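2-oxoglutarate carboxylase small subunit (Hydrogenobacter thermophilus, PDB 7KCT) is a biotin-carboxylase-like subunit of the ATP-grasp superfamily that binds adenosine-5'-diphosphate, magnesium and bicarbonate. Local coordinates at residues A[23-28]-A[313-318]; A[28-33]-A[319-324]; A[115-120]-A[272-277]; A[224-229]-A[326-331]. One frame throughout, in Å; residues are numbered along the deposited sequence.

Contact 1. Residues A[23-28]-A[313-318]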
# COMPACT_ATOMS: atom_id res chain seq x y z
N ALA A 23 -12.83 -11.20 -4.45
CA ALA A 23 -13.47 -10.77 -5.68
C ALA A 23 -12.94 -9.39 -6.06
O ALA A 23 -12.62 -9.15 -7.23
CB ALA A 23 -14.99 -10.80 -5.56
N CYS A 24 -12.71 -8.51 -5.07
CA CYS A 24 -12.14 -7.20 -5.36
C CYS A 24 -10.72 -7.32 -5.90
O CYS A 24 -10.36 -6.61 -6.86
CB CYS A 24 -12.17 -6.31 -4.12
SG CYS A 24 -13.88 -5.88 -3.62
N ARG A 25 -9.92 -8.19 -5.31
CA ARG A 25 -8.55 -8.44 -5.77
C ARG A 25 -8.51 -8.90 -7.22
O ARG A 25 -7.66 -8.45 -8.01
CB ARG A 25 -7.92 -9.49 -4.84
CG ARG A 25 -6.63 -10.08 -5.36
CD ARG A 25 -5.48 -9.12 -5.12
NE ARG A 25 -4.18 -9.59 -5.60
CZ ARG A 25 -3.66 -9.29 -6.77
NH1 ARG A 25 -4.35 -8.56 -7.65
NH2 ARG A 25 -2.43 -9.72 -7.05
N VAL A 26 -9.39 -9.81 -7.59
CA VAL A 26 -9.43 -10.26 -8.97
C VAL A 26 -9.94 -9.15 -9.89
O VAL A 26 -9.42 -8.95 -11.00
CB VAL A 26 -10.28 -11.54 -9.07
CG1 VAL A 26 -10.52 -11.92 -10.52
CG2 VAL A 26 -9.59 -12.71 -8.28
N ILE A 27 -11.02 -8.46 -9.49
CA ILE A 27 -11.55 -7.37 -10.30
C ILE A 27 -10.48 -6.33 -10.59
O ILE A 27 -10.38 -5.82 -11.71
CB ILE A 27 -12.78 -6.71 -9.66
CG1 ILE A 27 -13.94 -7.66 -9.74
CG2 ILE A 27 -13.11 -5.38 -10.40
CD1 ILE A 27 -15.08 -7.36 -8.85
N ARG A 28 -9.66 -6.01 -9.60
CA ARG A 28 -8.61 -5.02 -9.81
C ARG A 28 -7.58 -5.48 -10.85
O ARG A 28 -7.11 -4.68 -11.67
CB ARG A 28 -7.87 -4.72 -8.50
CG ARG A 28 -6.71 -3.75 -8.71
CD ARG A 28 -6.18 -3.01 -7.45
NE ARG A 28 -7.26 -2.48 -6.64
CZ ARG A 28 -8.05 -1.47 -6.97
NH1 ARG A 28 -7.89 -0.85 -8.13
NH2 ARG A 28 -9.04 -1.10 -6.17
N GLY A 313 7.98 -9.59 -5.93
CA GLY A 313 7.50 -8.69 -6.96
C GLY A 313 6.63 -9.32 -8.03
O GLY A 313 6.29 -8.65 -9.01
N VAL A 314 6.21 -10.57 -7.87
CA VAL A 314 5.40 -11.25 -8.88
C VAL A 314 3.92 -11.09 -8.53
O VAL A 314 3.47 -11.51 -7.46
CB VAL A 314 5.81 -12.74 -8.97
CG1 VAL A 314 4.90 -13.51 -9.87
CG2 VAL A 314 7.24 -12.85 -9.47
N ASP A 315 3.14 -10.51 -9.45
CA ASP A 315 1.68 -10.38 -9.27
C ASP A 315 1.00 -11.70 -9.63
O ASP A 315 0.80 -12.01 -10.81
CB ASP A 315 1.17 -9.24 -10.13
CG ASP A 315 -0.29 -8.96 -9.93
OD1 ASP A 315 -1.04 -9.92 -9.58
OD2 ASP A 315 -0.67 -7.80 -10.18
N ILE A 316 0.71 -12.53 -8.63
CA ILE A 316 0.26 -13.90 -8.88
C ILE A 316 -1.12 -13.95 -9.55
O ILE A 316 -1.37 -14.78 -10.44
CB ILE A 316 0.28 -14.69 -7.57
CG1 ILE A 316 1.69 -14.84 -7.02
CG2 ILE A 316 -0.41 -16.02 -7.81
CD1 ILE A 316 1.66 -15.22 -5.49
N VAL A 317 -2.07 -13.13 -9.10
CA VAL A 317 -3.41 -13.16 -9.69
C VAL A 317 -3.38 -12.70 -11.15
O VAL A 317 -4.05 -13.28 -12.01
CB VAL A 317 -4.38 -12.32 -8.84
CG1 VAL A 317 -5.75 -12.26 -9.46
CG2 VAL A 317 -4.51 -12.91 -7.46
N LYS A 318 -2.69 -11.59 -11.44
CA LYS A 318 -2.58 -11.16 -12.83
C LYS A 318 -1.97 -12.28 -13.68
O LYS A 318 -2.43 -12.52 -14.80
CB LYS A 318 -1.77 -9.87 -12.92
CG LYS A 318 -1.91 -9.18 -14.26
CD LYS A 318 -1.17 -7.85 -14.36
CE LYS A 318 -1.82 -6.76 -13.55
NZ LYS A 318 -1.23 -5.41 -13.90
O HOH W 1 -3.11 -6.96 -9.63
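An N-capped helix start is where the ATP-grasp part of this biotin-carboxylase fold receives Arg25 from helix 20-32 of the N-terminal, Rossmann-like part. Asp315 is the cap: its OD1 accepts from Lys318 N at 3.0 Å, and the same oxygen takes the salt bridge from Arg25 NH2 at 2.9 Å. The two donors reach OD1 from opposite faces of the carboxylate, each well above its plane, whereas the oxygen lies close to the plane of the guanidinium. A water between Arg25 NH1 and Asp315 OD2 adds a second, indirect link, and Phe372 of the second subunit packs on Asp315. Arg25 gets there by a bend at chi2 (79°), which carries its end across Val317; Val317 CB sits over one guanidinium face, 3.7 Å from Arg25 NH2. Beside this polar cluster Val26 CG2 meets Val317 CG1 at 4.0 Å, the two side chains crossing nearly at right angles. The charge of Arg25 is shared, since NH2 also forms a salt bridge with Glu309, while NE bonds His305; both partners belong to helix 305-312. Val26 and Ala23 back onto strand 13-16 of the parallel sheet.

Contact 2. Residues A[28-33]-A[319-324]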
# COMPACT_ATOMS: atom_id res chain seq x y z
N ARG A 28 -9.66 -6.01 -9.60
CA ARG A 28 -8.61 -5.02 -9.81
C ARG A 28 -7.58 -5.48 -10.85
O ARG A 28 -7.11 -4.68 -11.67
CB ARG A 28 -7.87 -4.72 -8.50
CG ARG A 28 -6.71 -3.75 -8.71
CD ARG A 28 -6.18 -3.01 -7.45
NE ARG A 28 -7.26 -2.48 -6.64
CZ ARG A 28 -8.05 -1.47 -6.97
NH1 ARG A 28 -7.89 -0.85 -8.13
NH2 ARG A 28 -9.04 -1.10 -6.17
N ALA A 29 -7.17 -6.75 -10.77
CA ALA A 29 -6.24 -7.31 -11.75
C ALA A 29 -6.81 -7.25 -13.15
O ALA A 29 -6.08 -6.94 -14.10
CB ALA A 29 -5.89 -8.76 -11.38
N CYS A 30 -8.12 -7.54 -13.29
CA CYS A 30 -8.79 -7.46 -14.59
C CYS A 30 -8.83 -6.03 -15.12
O CYS A 30 -8.62 -5.80 -16.32
CB CYS A 30 -10.22 -8.01 -14.48
SG CYS A 30 -10.36 -9.80 -14.26
N LYS A 31 -9.12 -5.05 -14.27
CA LYS A 31 -9.19 -3.67 -14.74
C LYS A 31 -7.82 -3.20 -15.22
O LYS A 31 -7.72 -2.55 -16.27
CB LYS A 31 -9.68 -2.76 -13.63
CG LYS A 31 -11.18 -2.87 -13.35
CD LYS A 31 -11.53 -2.04 -12.07
CE LYS A 31 -11.60 -0.55 -12.37
NZ LYS A 31 -12.84 -0.14 -13.16
N GLU A 32 -6.76 -3.57 -14.50
CA GLU A 32 -5.42 -3.17 -14.92
C GLU A 32 -5.06 -3.79 -16.27
O GLU A 32 -4.38 -3.17 -17.07
CB GLU A 32 -4.38 -3.52 -13.86
CG GLU A 32 -4.48 -2.66 -12.57
CD GLU A 32 -3.51 -3.10 -11.45
OE1 GLU A 32 -2.76 -4.07 -11.71
OE2 GLU A 32 -3.49 -2.50 -10.33
N LEU A 33 -5.55 -5.00 -16.54
CA LEU A 33 -5.40 -5.68 -17.83
C LEU A 33 -6.37 -5.21 -18.90
O LEU A 33 -6.25 -5.65 -20.04
CB LEU A 33 -5.57 -7.19 -17.64
CG LEU A 33 -4.50 -7.93 -16.85
CD1 LEU A 33 -4.87 -9.38 -16.59
CD2 LEU A 33 -3.18 -7.84 -17.62
N TRP A 319 -0.95 -12.98 -13.15
CA TRP A 319 -0.34 -14.09 -13.89
C TRP A 319 -1.33 -15.24 -14.07
O TRP A 319 -1.36 -15.86 -15.14
CB TRP A 319 0.97 -14.57 -13.22
CG TRP A 319 2.10 -13.75 -13.75
CD1 TRP A 319 2.83 -12.81 -13.08
CD2 TRP A 319 2.58 -13.74 -15.11
NE1 TRP A 319 3.70 -12.20 -13.94
CE2 TRP A 319 3.60 -12.78 -15.17
CE3 TRP A 319 2.28 -14.49 -16.26
CZ2 TRP A 319 4.31 -12.51 -16.36
CZ3 TRP A 319 2.98 -14.23 -17.42
CH2 TRP A 319 3.98 -13.25 -17.47
N GLN A 320 -2.13 -15.55 -13.05
CA GLN A 320 -3.18 -16.54 -13.27
C GLN A 320 -3.95 -16.22 -14.55
O GLN A 320 -4.21 -17.09 -15.37
CB GLN A 320 -4.14 -16.60 -12.07
CG GLN A 320 -3.75 -17.50 -10.89
CD GLN A 320 -4.81 -17.46 -9.82
OE1 GLN A 320 -5.14 -16.39 -9.28
NE2 GLN A 320 -5.42 -18.60 -9.58
N ILE A 321 -4.35 -14.96 -14.69
CA ILE A 321 -5.23 -14.59 -15.79
C ILE A 321 -4.49 -14.65 -17.11
O ILE A 321 -5.02 -15.14 -18.10
CB ILE A 321 -5.81 -13.19 -15.53
CG1 ILE A 321 -6.73 -13.23 -14.31
CG2 ILE A 321 -6.60 -12.72 -16.76
CD1 ILE A 321 -6.99 -11.91 -13.71
N ARG A 322 -3.26 -14.18 -17.15
CA ARG A 322 -2.46 -14.27 -18.36
C ARG A 322 -2.19 -15.72 -18.77
O ARG A 322 -2.16 -16.03 -19.97
CB ARG A 322 -1.13 -13.56 -18.14
CG ARG A 322 -1.17 -12.08 -18.14
CD ARG A 322 0.19 -11.52 -17.68
NE ARG A 322 0.25 -10.15 -18.10
CZ ARG A 322 0.70 -9.14 -17.37
NH1 ARG A 322 1.19 -9.34 -16.14
NH2 ARG A 322 0.64 -7.91 -17.88
N ILE A 323 -1.86 -16.57 -17.80
CA ILE A 323 -1.60 -17.98 -18.05
C ILE A 323 -2.83 -18.63 -18.63
O ILE A 323 -2.75 -19.42 -19.58
CB ILE A 323 -1.16 -18.68 -16.75
CG1 ILE A 323 0.29 -18.42 -16.42
CG2 ILE A 323 -1.40 -20.17 -16.80
CD1 ILE A 323 0.61 -18.70 -14.95
N ALA A 324 -4.01 -18.31 -18.09
CA ALA A 324 -5.23 -18.92 -18.58
C ALA A 324 -5.54 -18.49 -20.02
O ALA A 324 -6.12 -19.27 -20.78
CB ALA A 324 -6.40 -18.56 -17.66
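Leu33 and Ile321 meet at a slant, Leu33 CD1 lying 3.8 Å from Ile321 CG2, while the other leucine methyl, CD2, turns to the guanidinium of Arg322. The isoleucine divides its work in the same way. Its CG1 stands anti to the carbonyl carbon (chi1 -66°), which sends CD1 toward the preceding turn of the opposite helix, and CG2 is left for the leucine. CD1 touches Cys30 SG at 4.0 Å and Ala29 CB at 4.1 Å, so one methyl group rests against two consecutive residues. Two helices are joined here: helix 20-32, from the Rossmann-like N-terminal part of the biotin-carboxylase fold, and helix 316-324, from the ATP-grasp part, with Cys30 and Ile321 the nearest backbone pair at one end and Leu33 and Arg322 at the other. Around Ile321 the contacts are apolar. Arg322 reaches in along a chain extended from CG to NE, and its flat end presents a face to Leu33 CD2, which comes within 3.8 Å of Arg322 NH2. The methylene CD of the same arginine lies over one face of the Trp319 ring, toward its rim. On the helix 20-32 side, Lys31 and Glu32 form salt bridges with Glu416 and Arg410 of the second subunit, respectively.

Contact 3. Residues A[115-120]-A[272-277]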
# COMPACT_ATOMS: atom_id res chain seq x y z
N TRP A 115 -8.93 -29.42 -14.76
CA TRP A 115 -9.83 -30.11 -13.86
C TRP A 115 -9.37 -31.53 -13.47
O TRP A 115 -9.80 -32.00 -12.44
CB TRP A 115 -11.24 -30.21 -14.43
CG TRP A 115 -11.37 -31.11 -15.63
CD1 TRP A 115 -11.27 -30.75 -16.95
CD2 TRP A 115 -11.64 -32.52 -15.62
NE1 TRP A 115 -11.46 -31.85 -17.76
CE2 TRP A 115 -11.69 -32.95 -16.98
CE3 TRP A 115 -11.86 -33.46 -14.61
CZ2 TRP A 115 -11.93 -34.28 -17.34
CZ3 TRP A 115 -12.09 -34.79 -14.98
CH2 TRP A 115 -12.15 -35.17 -16.33
N LYS A 116 -8.55 -32.22 -14.25
CA LYS A 116 -8.12 -33.54 -13.84
C LYS A 116 -7.15 -33.49 -12.68
O LYS A 116 -7.07 -34.44 -11.89
CB LYS A 116 -7.41 -34.23 -14.99
CG LYS A 116 -8.23 -34.80 -16.07
CD LYS A 116 -7.22 -35.40 -17.07
CE LYS A 116 -7.84 -35.43 -18.47
NZ LYS A 116 -7.63 -36.78 -19.09
N VAL A 117 -6.30 -32.45 -12.64
CA VAL A 117 -5.38 -32.30 -11.50
C VAL A 117 -6.14 -31.88 -10.25
O VAL A 117 -5.81 -32.32 -9.14
CB VAL A 117 -4.26 -31.30 -11.83
CG1 VAL A 117 -3.22 -31.32 -10.73
CG2 VAL A 117 -3.64 -31.66 -13.14
N ILE A 118 -7.17 -31.06 -10.40
CA ILE A 118 -8.01 -30.73 -9.26
C ILE A 118 -8.59 -32.00 -8.65
O ILE A 118 -8.55 -32.21 -7.42
CB ILE A 118 -9.11 -29.75 -9.71
CG1 ILE A 118 -8.49 -28.40 -10.10
CG2 ILE A 118 -10.12 -29.59 -8.62
CD1 ILE A 118 -9.49 -27.38 -10.58
N GLU A 119 -9.14 -32.87 -9.49
CA GLU A 119 -9.72 -34.11 -9.00
C GLU A 119 -8.65 -35.03 -8.41
O GLU A 119 -8.89 -35.71 -7.41
CB GLU A 119 -10.41 -34.80 -10.15
CG GLU A 119 -11.52 -35.75 -9.83
CD GLU A 119 -12.19 -36.11 -11.14
OE1 GLU A 119 -11.47 -36.68 -11.99
OE2 GLU A 119 -13.37 -35.75 -11.35
N LEU A 120 -7.50 -35.11 -9.04
CA LEU A 120 -6.44 -35.96 -8.51
C LEU A 120 -6.02 -35.54 -7.10
O LEU A 120 -5.86 -36.38 -6.22
CB LEU A 120 -5.26 -35.91 -9.45
CG LEU A 120 -4.00 -36.64 -9.01
CD1 LEU A 120 -4.19 -38.17 -9.08
CD2 LEU A 120 -2.76 -36.19 -9.80
N LYS A 272 5.46 -30.38 -12.16
CA LYS A 272 5.60 -30.76 -13.57
C LYS A 272 5.14 -32.20 -13.80
O LYS A 272 4.50 -32.49 -14.82
CB LYS A 272 7.05 -30.61 -14.01
CG LYS A 272 7.52 -29.21 -14.15
CD LYS A 272 9.04 -29.17 -14.26
CE LYS A 272 9.53 -27.88 -14.92
NZ LYS A 272 9.60 -28.05 -16.42
N GLU A 273 5.40 -33.10 -12.85
CA GLU A 273 5.02 -34.50 -13.05
C GLU A 273 3.51 -34.65 -13.20
O GLU A 273 3.03 -35.50 -13.95
CB GLU A 273 5.50 -35.39 -11.90
CG GLU A 273 6.98 -35.77 -11.93
CD GLU A 273 7.35 -36.82 -10.87
OE1 GLU A 273 6.55 -37.76 -10.61
OE2 GLU A 273 8.45 -36.70 -10.29
N ILE A 274 2.73 -33.88 -12.44
CA ILE A 274 1.28 -34.00 -12.56
C ILE A 274 0.71 -32.99 -13.55
O ILE A 274 -0.51 -32.79 -13.62
CB ILE A 274 0.58 -33.87 -11.18
CG1 ILE A 274 0.79 -32.48 -10.57
CG2 ILE A 274 1.06 -34.94 -10.21
CD1 ILE A 274 0.03 -32.27 -9.28
N GLY A 275 1.58 -32.34 -14.31
CA GLY A 275 1.17 -31.32 -15.26
C GLY A 275 0.41 -30.17 -14.64
O GLY A 275 -0.67 -29.82 -15.11
N TYR A 276 0.97 -29.55 -13.59
CA TYR A 276 0.32 -28.43 -12.91
C TYR A 276 0.59 -27.15 -13.70
O TYR A 276 1.71 -26.91 -14.14
CB TYR A 276 0.82 -28.25 -11.45
CG TYR A 276 -0.16 -27.46 -10.61
CD1 TYR A 276 -1.27 -28.06 -10.08
CD2 TYR A 276 0.01 -26.09 -10.36
CE1 TYR A 276 -2.19 -27.37 -9.37
CE2 TYR A 276 -0.95 -25.37 -9.61
CZ TYR A 276 -2.04 -26.03 -9.14
OH TYR A 276 -3.05 -25.43 -8.39
N TYR A 277 -0.44 -26.30 -13.82
CA TYR A 277 -0.24 -24.91 -14.25
C TYR A 277 -1.23 -24.02 -13.49
O TYR A 277 -2.13 -24.51 -12.79
CB TYR A 277 -0.38 -24.74 -15.79
CG TYR A 277 -1.63 -25.30 -16.45
CD1 TYR A 277 -2.87 -24.71 -16.24
CD2 TYR A 277 -1.57 -26.39 -17.35
CE1 TYR A 277 -4.02 -25.20 -16.84
CE2 TYR A 277 -2.73 -26.90 -17.96
CZ TYR A 277 -3.94 -26.30 -17.71
OH TYR A 277 -5.10 -26.77 -18.30
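The ring of Tyr276 meets Val117 at its edge: methyl CG1 of the valine lies near the ring plane, 3.9 Å from Tyr276 CD1. In the other segment the indole of Trp115 has Lys116 CG over one face, toward the rim, and its NE1 is bonded to Glu104. Val117 carries most of the contact. With CG1 anti to the backbone N (chi1 -171°), one methyl serves both Tyr276 and Ile274, whose CD1 it approaches to 3.7 Å, the two aliphatic side chains crossing at about a right angle. The second methyl, CG2, faces the backbone instead, 3.4 Å from Ile274 O and 4.0 Å from Gly275 O. Ile274 holds its CG1 between the backbone N and the carbonyl carbon (chi1 64°), and its CG2 branch then goes to Leu120 CD2, 4.0 Å away. The backbone here forms a Schellman motif, which closes helix 257-273: Gly275, at positive phi, is the C-prime residue, with Gly275 N bonded to Lys272 O and Tyr276 N to Ala271 O. Helix 115-120, in the N-terminal part of the fold, is thus set against a helix end of the ATP-grasp part. Tyr276 OH looks elsewhere for its partner, Ala279 O, and Arg126, one of the residues at the bicarbonate ion, bonds to the carbonyls of Glu119 and Leu120. Between the two segments the side-chain contacts are apolar, so cohesion probably rests on methyl groups packed against an isoleucine, a ring edge and backbone carbonyls.

Contact 4. Residues A[224-229]-A[326-331]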
# COMPACT_ATOMS: atom_id res chain seq x y z
N ASP A 224 2.88 -22.16 -16.36
CA ASP A 224 2.11 -21.87 -17.57
C ASP A 224 1.68 -23.16 -18.27
O ASP A 224 1.97 -24.27 -17.82
CB ASP A 224 2.88 -20.93 -18.51
CG ASP A 224 4.13 -21.56 -19.14
OD1 ASP A 224 4.20 -22.81 -19.26
OD2 ASP A 224 5.02 -20.78 -19.56
N LYS A 225 0.94 -23.03 -19.37
CA LYS A 225 0.39 -24.20 -20.04
C LYS A 225 1.42 -24.93 -20.91
O LYS A 225 1.09 -25.97 -21.49
CB LYS A 225 -0.82 -23.77 -20.87
CG LYS A 225 -1.98 -23.26 -19.98
CD LYS A 225 -3.27 -23.02 -20.73
CE LYS A 225 -4.43 -22.70 -19.80
NZ LYS A 225 -5.68 -22.29 -20.56
N TYR A 226 2.65 -24.42 -20.96
CA TYR A 226 3.72 -24.92 -21.81
C TYR A 226 4.81 -25.59 -21.00
O TYR A 226 5.95 -25.70 -21.47
CB TYR A 226 4.31 -23.77 -22.62
CG TYR A 226 3.24 -22.98 -23.30
CD1 TYR A 226 2.55 -23.51 -24.38
CD2 TYR A 226 2.87 -21.72 -22.84
CE1 TYR A 226 1.54 -22.79 -25.00
CE2 TYR A 226 1.87 -20.99 -23.44
CZ TYR A 226 1.21 -21.53 -24.52
OH TYR A 226 0.20 -20.79 -25.12
N GLY A 227 4.49 -25.99 -19.76
CA GLY A 227 5.40 -26.72 -18.91
C GLY A 227 6.46 -25.92 -18.19
O GLY A 227 7.37 -26.51 -17.60
N ASN A 228 6.39 -24.60 -18.18
CA ASN A 228 7.37 -23.81 -17.44
C ASN A 228 6.81 -23.51 -16.05
O ASN A 228 5.93 -22.66 -15.90
CB ASN A 228 7.70 -22.52 -18.18
CG ASN A 228 8.71 -21.67 -17.42
OD1 ASN A 228 8.64 -20.44 -17.44
ND2 ASN A 228 9.63 -22.30 -16.72
N VAL A 229 7.33 -24.20 -15.03
CA VAL A 229 6.87 -24.10 -13.65
C VAL A 229 8.00 -23.54 -12.80
O VAL A 229 9.14 -24.01 -12.89
CB VAL A 229 6.41 -25.46 -13.10
CG1 VAL A 229 5.83 -25.31 -11.69
CG2 VAL A 229 5.44 -26.15 -14.05
N GLY A 326 -3.20 -18.17 -22.18
CA GLY A 326 -2.17 -18.80 -22.98
C GLY A 326 -0.86 -18.05 -23.07
O GLY A 326 -0.02 -18.41 -23.90
N GLU A 327 -0.69 -16.99 -22.31
CA GLU A 327 0.61 -16.34 -22.30
C GLU A 327 1.65 -17.27 -21.70
O GLU A 327 1.32 -18.12 -20.87
CB GLU A 327 0.61 -15.05 -21.49
CG GLU A 327 -0.23 -13.95 -22.09
CD GLU A 327 0.03 -12.62 -21.44
OE1 GLU A 327 1.11 -12.45 -20.84
OE2 GLU A 327 -0.84 -11.73 -21.55
N ARG A 328 2.89 -17.11 -22.12
CA ARG A 328 4.01 -17.79 -21.51
C ARG A 328 4.40 -17.07 -20.23
O ARG A 328 4.29 -15.84 -20.12
CB ARG A 328 5.24 -17.81 -22.44
CG ARG A 328 5.25 -18.87 -23.48
CD ARG A 328 6.64 -19.12 -24.11
NE ARG A 328 6.66 -20.52 -24.52
CZ ARG A 328 6.04 -20.99 -25.59
NH1 ARG A 328 5.33 -20.20 -26.42
NH2 ARG A 328 6.08 -22.28 -25.84
N LEU A 329 4.88 -17.85 -19.26
CA LEU A 329 5.43 -17.29 -18.03
C LEU A 329 6.79 -16.66 -18.31
O LEU A 329 7.70 -17.33 -18.80
CB LEU A 329 5.51 -18.41 -16.98
CG LEU A 329 5.72 -18.12 -15.50
CD1 LEU A 329 4.94 -16.85 -15.14
CD2 LEU A 329 5.22 -19.28 -14.65
N ARG A 330 6.90 -15.36 -18.03
CA ARG A 330 8.07 -14.56 -18.38
C ARG A 330 9.16 -14.60 -17.32
O ARG A 330 9.87 -13.60 -17.12
CB ARG A 330 7.63 -13.12 -18.65
N TYR A 331 9.32 -15.74 -16.64
CA TYR A 331 10.33 -15.86 -15.60
C TYR A 331 10.98 -17.23 -15.64
O TYR A 331 10.37 -18.26 -15.97
CB TYR A 331 9.82 -15.68 -14.14
CG TYR A 331 9.13 -14.37 -13.81
CD1 TYR A 331 9.87 -13.25 -13.48
CD2 TYR A 331 7.75 -14.26 -13.78
CE1 TYR A 331 9.27 -12.03 -13.19
CE2 TYR A 331 7.14 -13.06 -13.48
CZ TYR A 331 7.90 -11.95 -13.19
OH TYR A 331 7.28 -10.74 -12.90
O HOH W 2 0.04 -20.30 -20.40
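Asp224 opens a type I beta turn, Asp224 to Gly227, between strands 215-223 and 229-236 of the ATP-grasp part, and its carboxylate forms the tight side of the contact with the loop that follows helix 316-324. OD2 accepts from Leu329 N at 2.9 Å through its anti lone pair, in a nearly straight bond. OD1 is turned back on its own segment, where Tyr226 N completes an Asx turn and Asn228 N bonds at 3.0 Å; these two donors come from opposite faces of the carboxylate. A chi1 of 68° places the group between the backbone N and the carbonyl carbon, from where it can serve both loops. Three backbone N-H groups therefore grip one buried side chain, and Leu329 CB packs close by, 3.5 Å from Asp224 OD2.

The outer side is looser and built from two exposed side chains. The guanidinium of Arg328 lies flat over one face of Tyr226, the planes 18° apart and the centres separated by 4.3 Å, a cation-pi stack displaced toward the rim of the ring. Arg328 CG adds a contact with Tyr226 CD2 at 3.8 Å. A water bridges the two loops, accepting from Lys225 N and donating to Glu327 O, and Lys225 NZ reaches Ala324 O at the end of helix 316-324. Gly326, in the Schellman motif that ends this helix, offers its carbonyl to the edge of the tyrosine: Tyr226 OH donates to Gly326 O at 2.7 Å, tilted 16° from the carbonyl plane.

Helices 20-32 and 316-324 carry both contact 1 and contact 2, whose centres are 7 Å apart; Arg28 is common to their segments, and Lys318 NZ pairs with Glu32 OE1 at 3.0 Å. Both also touch the second subunit. Contact 4 continues from the end of helix 316-324, where Arg322 O lies 2.9 Å from Glu327 N, a probable hydrogen bond. Contact 3 joins contact 4 through Lys272 NZ and Gly227 O, 3.0 Å apart, yet its centre is about 22 Å from that of contact 1. A bound adenosine-5'-diphosphate lies about 11 Å from the side chain of Val317, and one lies about 12 Å from that of Tyr276.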